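Local coordinates for protein SidF, inhibitor of growth family, member 3 (Legionella pneumophila subsp. pneumophila, PDB 4FYE) that probably removes phosphate from phosphatidylinositol phosphates, as a Legionella phosphoinositide phosphatase, at residues D128-K133 / E699-Q704; S237-G242 / S508-Y513; T474-P479 / Y605-Q610. The protein carries 1 engineered substitution. All blocks are in the same frame, centred on the assembly; numbering follows the deposited sequence.

Interaction 1 of 3, residues D128-K133 / E699-Q704; sequences DLFSSK and ELTTIQ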
loop_
_atom_site.group_PDB
_atom_site.type_symbol
_atom_site.label_atom_id
_atom_site.label_comp_id
_atom_site.label_asym_id
_atom_site.label_seq_id
_atom_site.Cartn_x
_atom_site.Cartn_y
_atom_site.Cartn_z
ATOM N N ASP A 128 6.165 15.273 21.593
ATOM C CA ASP A 128 4.784 14.887 21.759
ATOM C C ASP A 128 4.064 15.214 20.448
ATOM O O ASP A 128 3.969 16.395 20.029
ATOM C CB ASP A 128 4.148 15.610 22.916
ATOM C CG ASP A 128 2.619 15.274 23.053
ATOM O OD1 ASP A 128 2.115 14.267 22.448
ATOM O OD2 ASP A 128 1.911 16.027 23.782
ATOM N N LEU A 129 3.615 14.167 19.782
ATOM C CA LEU A 129 2.955 14.233 18.476
ATOM C C LEU A 129 1.542 14.791 18.573
ATOM O O LEU A 129 0.989 15.202 17.538
ATOM C CB LEU A 129 2.771 12.847 17.892
ATOM C CG LEU A 129 3.971 12.150 17.221
ATOM C CD1 LEU A 129 3.487 10.916 16.499
ATOM C CD2 LEU A 129 4.762 13.018 16.268
ATOM N N PHE A 130 0.968 14.879 19.778
ATOM C CA PHE A 130 -0.473 15.116 19.810
ATOM C C PHE A 130 -0.742 16.412 20.457
ATOM O O PHE A 130 -1.762 16.642 20.987
ATOM C CB PHE A 130 -1.173 14.013 20.554
ATOM C CG PHE A 130 -0.867 12.682 19.968
ATOM C CD1 PHE A 130 -1.171 12.428 18.593
ATOM C CD2 PHE A 130 -0.213 11.696 20.723
ATOM C CE1 PHE A 130 -0.845 11.215 18.018
ATOM C CE2 PHE A 130 0.114 10.481 20.134
ATOM C CZ PHE A 130 -0.219 10.243 18.776
ATOM N N SER A 131 0.210 17.273 20.306
ATOM C CA SER A 131 0.224 18.560 20.869
ATOM C C SER A 131 0.801 19.476 19.796
ATOM O O SER A 131 1.454 19.014 18.815
ATOM C CB SER A 131 1.353 18.454 21.925
ATOM O OG SER A 131 1.077 19.413 22.807
ATOM N N SER A 132 0.784 20.761 20.043
ATOM C CA SER A 132 1.355 21.681 19.067
ATOM C C SER A 132 2.880 21.631 18.871
ATOM O O SER A 132 3.638 21.566 19.842
ATOM C CB SER A 132 0.896 23.096 19.381
ATOM O OG SER A 132 1.822 23.963 18.807
ATOM N N LYS A 133 3.369 21.763 17.639
ATOM C CA LYS A 133 4.804 21.603 17.407
ATOM C C LYS A 133 5.423 22.834 17.973
ATOM O O LYS A 133 6.686 22.972 18.092
ATOM C CB LYS A 133 5.152 21.634 15.938
ATOM C CG LYS A 133 4.453 20.695 14.985
ATOM C CD LYS A 133 5.059 20.979 13.623
ATOM C CE LYS A 133 4.442 22.240 13.045
ATOM N NZ LYS A 133 3.527 21.891 11.924
ATOM N N GLU A 699 -3.674 6.299 17.397
ATOM C CA GLU A 699 -2.992 5.002 17.458
ATOM C C GLU A 699 -2.185 4.764 16.170
ATOM O O GLU A 699 -1.105 4.156 16.202
ATOM C CB GLU A 699 -3.983 3.852 17.655
ATOM C CG GLU A 699 -4.792 3.822 18.954
ATOM C CD GLU A 699 -3.913 3.661 20.176
ATOM O OE1 GLU A 699 -4.462 3.776 21.270
ATOM O OE2 GLU A 699 -2.674 3.448 20.067
ATOM N N LEU A 700 -2.699 5.279 15.055
ATOM C CA LEU A 700 -2.285 4.849 13.713
ATOM C C LEU A 700 -0.905 5.308 13.236
ATOM O O LEU A 700 -0.392 4.815 12.239
ATOM C CB LEU A 700 -3.361 5.233 12.708
ATOM C CG LEU A 700 -4.715 4.861 13.298
ATOM C CD1 LEU A 700 -5.812 5.500 12.467
ATOM C CD2 LEU A 700 -4.859 3.343 13.318
ATOM N N THR A 701 -0.222 6.208 13.922
ATOM C CA THR A 701 1.111 6.603 13.345
ATOM C C THR A 701 2.183 5.639 13.742
ATOM O O THR A 701 3.304 5.602 13.165
ATOM C CB THR A 701 1.531 8.002 13.743
ATOM O OG1 THR A 701 0.929 8.289 15.023
ATOM C CG2 THR A 701 1.016 9.003 12.661
ATOM N N THR A 702 1.857 4.795 14.688
ATOM C CA THR A 702 2.912 3.965 15.223
ATOM C C THR A 702 3.425 2.896 14.260
ATOM O O THR A 702 4.639 2.755 14.113
ATOM C CB THR A 702 2.730 3.600 16.735
ATOM O OG1 THR A 702 2.430 2.249 16.886
ATOM C CG2 THR A 702 1.702 4.424 17.387
ATOM N N ILE A 703 2.524 2.237 13.523
ATOM C CA ILE A 703 2.908 1.280 12.469
ATOM C C ILE A 703 3.679 1.997 11.353
ATOM O O ILE A 703 4.595 1.401 10.803
ATOM C CB ILE A 703 1.683 0.463 11.919
ATOM C CG1 ILE A 703 2.114 -0.845 11.254
ATOM C CG2 ILE A 703 0.813 1.248 10.915
ATOM C CD1 ILE A 703 2.496 -1.901 12.244
ATOM N N GLN A 704 3.352 3.282 11.064
ATOM C CA GLN A 704 4.046 4.050 10.064
ATOM C C GLN A 704 5.486 4.292 10.491
ATOM O O GLN A 704 6.374 4.189 9.684
ATOM C CB GLN A 704 3.361 5.420 9.798
ATOM C CG GLN A 704 1.962 5.262 9.255
ATOM C CD GLN A 704 1.274 6.595 9.075
ATOM O OE1 GLN A 704 0.126 6.770 9.517
ATOM N NE2 GLN A 704 1.966 7.549 8.432
#

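Interaction 2 of 3, residues S237-G242 / S508-Y513; sequences SDLVLG and SYFEEY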
loop_
_atom_site.group_PDB
_atom_site.type_symbol
_atom_site.label_atom_id
_atom_site.label_comp_id
_atom_site.label_asym_id
_atom_site.label_seq_id
_atom_site.Cartn_x
_atom_site.Cartn_y
_atom_site.Cartn_z
ATOM N N SER A 237 24.739 -2.304 -13.025
ATOM C CA SER A 237 24.699 -1.173 -12.090
ATOM C C SER A 237 23.282 -0.564 -11.994
ATOM O O SER A 237 22.680 -0.528 -10.909
ATOM C CB SER A 237 25.748 -0.111 -12.482
ATOM O OG SER A 237 26.100 0.726 -11.388
ATOM N N ASP A 238 22.755 -0.120 -13.139
ATOM C CA ASP A 238 21.436 0.537 -13.232
ATOM C C ASP A 238 20.246 -0.444 -13.405
ATOM O O ASP A 238 20.433 -1.673 -13.421
ATOM C CB ASP A 238 21.466 1.585 -14.369
ATOM C CG ASP A 238 21.549 0.959 -15.785
ATOM O OD1 ASP A 238 22.023 -0.192 -15.961
ATOM O OD2 ASP A 238 21.132 1.648 -16.740
ATOM N N LEU A 239 19.034 0.101 -13.536
ATOM C CA LEU A 239 17.827 -0.693 -13.874
ATOM C C LEU A 239 17.743 -2.079 -13.215
ATOM O O LEU A 239 17.774 -3.101 -13.895
ATOM C CB LEU A 239 17.626 -0.817 -15.402
ATOM C CG LEU A 239 16.841 0.315 -16.066
ATOM C CD1 LEU A 239 17.761 1.485 -16.352
ATOM C CD2 LEU A 239 16.151 -0.114 -17.350
ATOM N N VAL A 240 17.636 -2.087 -11.890
ATOM C CA VAL A 240 17.310 -3.290 -11.147
ATOM C C VAL A 240 15.834 -3.654 -11.379
ATOM O O VAL A 240 14.976 -2.780 -11.631
ATOM C CB VAL A 240 17.559 -3.111 -9.634
ATOM C CG1 VAL A 240 17.930 -4.453 -9.000
ATOM C CG2 VAL A 240 18.651 -2.062 -9.384
ATOM N N LEU A 241 15.553 -4.949 -11.318
ATOM C CA LEU A 241 14.180 -5.414 -11.414
ATOM C C LEU A 241 13.602 -5.727 -10.056
ATOM O O LEU A 241 14.346 -5.946 -9.077
ATOM C CB LEU A 241 14.101 -6.680 -12.244
ATOM C CG LEU A 241 14.688 -6.609 -13.640
ATOM C CD1 LEU A 241 14.494 -7.979 -14.290
ATOM C CD2 LEU A 241 14.011 -5.514 -14.451
ATOM N N GLY A 242 12.267 -5.778 -10.015
ATOM C CA GLY A 242 11.566 -6.097 -8.795
ATOM C C GLY A 242 10.893 -4.911 -8.148
ATOM O O GLY A 242 11.357 -3.767 -8.251
ATOM N N SER A 508 10.446 -8.405 -25.353
ATOM C CA SER A 508 11.572 -8.620 -26.284
ATOM C C SER A 508 12.470 -7.388 -26.314
ATOM O O SER A 508 13.711 -7.509 -26.246
ATOM C CB SER A 508 11.121 -8.994 -27.693
ATOM O OG SER A 508 10.472 -10.249 -27.697
ATOM N N TYR A 509 11.872 -6.197 -26.390
ATOM C CA TYR A 509 12.729 -5.056 -26.474
ATOM C C TYR A 509 13.658 -4.978 -25.261
ATOM O O TYR A 509 14.827 -4.662 -25.413
ATOM C CB TYR A 509 11.950 -3.766 -26.666
ATOM C CG TYR A 509 12.819 -2.539 -26.467
ATOM C CD1 TYR A 509 13.077 -2.046 -25.191
ATOM C CD2 TYR A 509 13.395 -1.882 -27.541
ATOM C CE1 TYR A 509 13.879 -0.945 -24.991
ATOM C CE2 TYR A 509 14.197 -0.760 -27.339
ATOM C CZ TYR A 509 14.427 -0.298 -26.058
ATOM O OH TYR A 509 15.220 0.804 -25.833
ATOM N N PHE A 510 13.156 -5.262 -24.057
ATOM C CA PHE A 510 14.044 -5.192 -22.885
ATOM C C PHE A 510 15.147 -6.258 -22.888
ATOM O O PHE A 510 16.258 -5.970 -22.452
ATOM C CB PHE A 510 13.274 -5.207 -21.546
ATOM C CG PHE A 510 14.168 -5.097 -20.331
ATOM C CD1 PHE A 510 14.659 -6.237 -19.687
ATOM C CD2 PHE A 510 14.525 -3.857 -19.820
ATOM C CE1 PHE A 510 15.477 -6.137 -18.547
ATOM C CE2 PHE A 510 15.323 -3.751 -18.666
ATOM C CZ PHE A 510 15.816 -4.897 -18.043
ATOM N N GLU A 511 14.812 -7.474 -23.340
ATOM C CA GLU A 511 15.765 -8.619 -23.478
ATOM C C GLU A 511 17.063 -8.236 -24.190
ATOM O O GLU A 511 18.137 -8.634 -23.740
ATOM C CB GLU A 511 15.118 -9.839 -24.176
ATOM C CG GLU A 511 14.278 -10.737 -23.244
ATOM C CD GLU A 511 13.364 -11.739 -23.978
ATOM O OE1 GLU A 511 13.803 -12.340 -24.993
ATOM O OE2 GLU A 511 12.196 -11.935 -23.542
ATOM N N GLU A 512 16.936 -7.454 -25.277
ATOM C CA GLU A 512 18.076 -6.918 -26.044
ATOM C C GLU A 512 18.718 -5.727 -25.355
ATOM O O GLU A 512 19.949 -5.673 -25.220
ATOM C CB GLU A 512 17.665 -6.478 -27.462
ATOM C CG GLU A 512 17.831 -7.509 -28.567
ATOM C CD GLU A 512 19.249 -8.060 -28.716
ATOM O OE1 GLU A 512 20.176 -7.315 -29.149
ATOM O OE2 GLU A 512 19.425 -9.271 -28.428
ATOM N N TYR A 513 17.885 -4.761 -24.947
ATOM C CA TYR A 513 18.393 -3.560 -24.327
ATOM C C TYR A 513 19.215 -3.929 -23.114
ATOM O O TYR A 513 20.231 -3.293 -22.811
ATOM C CB TYR A 513 17.277 -2.587 -23.951
ATOM C CG TYR A 513 17.809 -1.281 -23.319
ATOM C CD1 TYR A 513 18.125 -1.221 -21.960
ATOM C CD2 TYR A 513 18.013 -0.117 -24.088
ATOM C CE1 TYR A 513 18.613 -0.070 -21.380
ATOM C CE2 TYR A 513 18.493 1.049 -23.506
ATOM C CZ TYR A 513 18.788 1.058 -22.151
ATOM O OH TYR A 513 19.253 2.181 -21.521
#

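Interaction 3 of 3, residues T474-P479 / Y605-Q610; sequences TLLKGP and YLTQAQ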
loop_
_atom_site.group_PDB
_atom_site.type_symbol
_atom_site.label_atom_id
_atom_site.label_comp_id
_atom_site.label_asym_id
_atom_site.label_seq_id
_atom_site.Cartn_x
_atom_site.Cartn_y
_atom_site.Cartn_z
ATOM N N THR A 474 -32.746 1.438 -7.461
ATOM C CA THR A 474 -33.402 2.168 -8.583
ATOM C C THR A 474 -32.696 3.485 -8.847
ATOM O O THR A 474 -32.300 3.761 -9.982
ATOM C CB THR A 474 -34.898 2.452 -8.304
ATOM O OG1 THR A 474 -35.642 1.244 -8.455
ATOM C CG2 THR A 474 -35.483 3.535 -9.261
ATOM N N LEU A 475 -32.520 4.269 -7.782
ATOM C CA LEU A 475 -31.873 5.574 -7.871
ATOM C C LEU A 475 -30.392 5.520 -8.230
ATOM O O LEU A 475 -29.891 6.414 -8.936
ATOM C CB LEU A 475 -32.080 6.355 -6.576
ATOM C CG LEU A 475 -33.548 6.645 -6.190
ATOM C CD1 LEU A 475 -33.593 7.585 -4.991
ATOM C CD2 LEU A 475 -34.371 7.235 -7.335
ATOM N N LEU A 476 -29.697 4.479 -7.765
ATOM C CA LEU A 476 -28.255 4.410 -7.975
ATOM C C LEU A 476 -27.910 3.972 -9.357
ATOM O O LEU A 476 -26.774 4.157 -9.794
ATOM C CB LEU A 476 -27.570 3.483 -6.981
ATOM C CG LEU A 476 -27.334 4.039 -5.582
ATOM C CD1 LEU A 476 -26.118 3.331 -5.015
ATOM C CD2 LEU A 476 -27.162 5.561 -5.567
ATOM N N LYS A 477 -28.898 3.383 -10.029
ATOM C CA LYS A 477 -28.763 2.929 -11.405
ATOM C C LYS A 477 -28.234 4.050 -12.269
ATOM O O LYS A 477 -27.637 3.799 -13.302
ATOM C CB LYS A 477 -30.101 2.442 -11.942
ATOM C CG LYS A 477 -30.283 0.930 -11.906
ATOM C CD LYS A 477 -29.531 0.264 -13.056
ATOM C CE LYS A 477 -29.831 -1.227 -13.143
ATOM N NZ LYS A 477 -28.837 -1.996 -13.956
ATOM N N GLY A 478 -28.428 5.285 -11.818
ATOM C CA GLY A 478 -28.016 6.462 -12.577
ATOM C C GLY A 478 -28.803 6.672 -13.877
ATOM O O GLY A 478 -29.844 6.042 -14.107
ATOM N N PRO A 479 -28.303 7.555 -14.753
ATOM C CA PRO A 479 -28.980 7.723 -16.031
ATOM C C PRO A 479 -28.669 6.594 -17.019
ATOM O O PRO A 479 -27.599 6.016 -16.977
ATOM C CB PRO A 479 -28.460 9.077 -16.536
ATOM C CG PRO A 479 -27.208 9.349 -15.768
ATOM C CD PRO A 479 -27.064 8.348 -14.653
ATOM N N TYR A 605 -20.329 4.156 0.440
ATOM C CA TYR A 605 -19.025 4.574 -0.096
ATOM C C TYR A 605 -19.178 5.233 -1.455
ATOM O O TYR A 605 -18.652 6.312 -1.698
ATOM C CB TYR A 605 -18.032 3.423 -0.171
ATOM C CG TYR A 605 -17.548 2.964 1.203
ATOM C CD1 TYR A 605 -17.058 3.885 2.147
ATOM C CD2 TYR A 605 -17.542 1.606 1.543
ATOM C CE1 TYR A 605 -16.611 3.451 3.383
ATOM C CE2 TYR A 605 -17.123 1.147 2.785
ATOM C CZ TYR A 605 -16.669 2.061 3.700
ATOM O OH TYR A 605 -16.242 1.603 4.910
ATOM N N LEU A 606 -19.953 4.622 -2.341
ATOM C CA LEU A 606 -20.105 5.226 -3.655
ATOM C C LEU A 606 -20.706 6.651 -3.582
ATOM O O LEU A 606 -20.153 7.606 -4.106
ATOM C CB LEU A 606 -20.990 4.355 -4.507
ATOM C CG LEU A 606 -20.721 4.314 -6.021
ATOM C CD1 LEU A 606 -22.082 4.254 -6.730
ATOM C CD2 LEU A 606 -19.813 5.410 -6.591
ATOM N N THR A 607 -21.844 6.809 -2.940
ATOM C CA THR A 607 -22.484 8.108 -3.027
ATOM C C THR A 607 -21.636 9.212 -2.422
ATOM O O THR A 607 -21.711 10.352 -2.831
ATOM C CB THR A 607 -23.848 8.092 -2.357
ATOM O OG1 THR A 607 -23.678 7.674 -1.004
ATOM C CG2 THR A 607 -24.715 7.111 -3.052
ATOM N N GLN A 608 -20.798 8.867 -1.471
ATOM C CA GLN A 608 -19.984 9.878 -0.840
ATOM C C GLN A 608 -18.845 10.255 -1.727
ATOM O O GLN A 608 -18.425 11.405 -1.711
ATOM C CB GLN A 608 -19.449 9.397 0.482
ATOM C CG GLN A 608 -20.537 8.982 1.428
ATOM C CD GLN A 608 -21.278 10.166 1.980
ATOM O OE1 GLN A 608 -20.650 11.084 2.524
ATOM N NE2 GLN A 608 -22.628 10.158 1.855
ATOM N N ALA A 609 -18.370 9.302 -2.517
ATOM C CA ALA A 609 -17.335 9.595 -3.482
ATOM C C ALA A 609 -17.882 10.479 -4.613
ATOM O O ALA A 609 -17.232 11.444 -5.078
ATOM C CB ALA A 609 -16.732 8.322 -3.984
ATOM N N GLN A 610 -19.123 10.221 -4.982
ATOM C CA GLN A 610 -19.763 11.001 -5.998
ATOM C C GLN A 610 -19.855 12.429 -5.594
ATOM O O GLN A 610 -19.587 13.303 -6.421
ATOM C CB GLN A 610 -21.153 10.442 -6.323
ATOM C CG GLN A 610 -21.059 9.084 -6.991
ATOM C CD GLN A 610 -22.408 8.449 -7.230
ATOM O OE1 GLN A 610 -22.637 7.812 -8.274
ATOM N NE2 GLN A 610 -23.309 8.602 -6.265
#

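Interaction 1 of 3, residues D128-K133 / E699-Q704
Leu129 and Phe130 meet Thr701 where an Asx turn in the loop between helices 98-119 and 136-163 packs against the 701-712 helix. All three residues are buried, but the contact is light, with 89 Å² buried over both sides.

The packing across the contact is van der Waals. CD1 of Leu129 lies 4.0 Å from OG1 of Thr701, and the two side chains run past each other in opposite directions. CZ of Phe130 comes within 4.4 Å of the same OG1, which sits at the edge of the ring near its plane. Within the loop, CB of Leu129 rests over the centre of the Phe130 ring, 3.9 Å above its plane. The two residues thus present a packed pair to the helix.

Polar partners flank the contact. Asp128 OD2 forms a salt bridge with Arg63. On the helix side, the carboxylate of Glu699 is hydrogen-bonded by Ser56 and Tyr58. The turn itself is closed by the backbone N of Phe130, which donates to OD1 of Asp128 at 3.0 Å. The bond is fairly straight at 163° but meets OD1 from above the carboxylate plane.

Interaction 2 of 3, residues S237-G242 / S508-Y513
Phe510 carries this contact, meeting Leu239 and Leu241 as a helix packs against an irregular loop. Residues 508-513 belong to the long 482-514 helix, within a predicted coiled coil. Residues 237-242 lie in the loop that leads to strand 247-254 and follow a stretch, 223-236, that is not modelled. The two segments bury 167 Å² in total.

The close part is wholly apolar. Phe510 extends from the helix with CG anti to the backbone N (chi1 -178°), which carries the far end of the ring to the loop. There CE2 and CZ each meet one leucine. CD2 of Leu239 approaches CE2 at 4.0 Å, at the ring edge and in its plane. Leu241 comes in obliquely. Each leucine runs past the phenylalanine in the opposite direction. Leu217 touches both Leu241 and Phe510, and Ala292 and Val293 of helix 284-311 add to the packing round the ring. Leu241 and Phe510 are buried.

The other side is looser. Leu239 is partly exposed, and Val240, between the two leucines, turns away from the helix and is exposed. Tyr513 leaves its backbone toward the loop, but its nearest atom, CE1, stays 4.7 Å from CD2 of Leu239; its side chain also touches Lys286. Asp238 is exposed, and its OD2 stays 5.2 Å from OH of Tyr513. The loop backbone is tied down by other parts of the fold. Leu239 N bonds to Asp278, and Gly242 N to Asn297. At the buried end, CD2 of Leu241 lies 4.1 Å from CZ of Phe510.

Interaction 3 of 3, residues T474-P479 / Y605-Q610
Leu476 reaches from helix 467-476 to Leu606 and Thr607, in a helix-to-helix packing contact with helix 590-614. The backbones are nearest at Leu476 and Thr607, whose CA atoms are 8.5 Å apart. Together the segments bury 109 Å².

The side chains of Leu476 and Thr607 cross at about a right angle. Leu476 points toward the other helix and divides its two methyl groups between neighbouring residues. CD2 goes to the methyl of Thr607, and CD1 meets CD1 of Leu606 at 4.5 Å. Leu606 also points toward the contact, but its approach is the longer of the two.

The first torsion of Thr607 (chi1 57°) decides where its methyl and hydroxyl go. CG2 is anti to the carbonyl carbon and faces Leu476, while OG1 hydrogen-bonds back to the carbonyl O of Cys603 in the preceding turn. The polar end is therefore satisfied within its own helix, although the residue is buried.

Ile568 of helix 522-583 touches both Leu476 and Thr607. Helix 438-458 adds Leu456 against Leu476 and Val452 against Leu606. The closest approach between the two segments is Leu476 CD2 to Thr607 CG2, at 3.8 Å.

The three contacts are separate packing points in one chain. The centres of interactions 1 and 2 are about 41 Å apart, on opposite sides of the chain's centre. Interaction 3 lies about 36 Å from interaction 1 and 44 Å from interaction 2, between centres. None touches another. Along the chain, interaction 1 joins the most distant segments and encloses the other two. Interactions 2 and 3 alternate: 237-242, 474-479, 508-513, then 605-610. Helices 467-476 and 482-514, used by interactions 3 and 2, follow each other. All six segments fall within the phosphoinositide phosphatase region, and the three contacts tie together parts 126 to 566 residues apart in sequence.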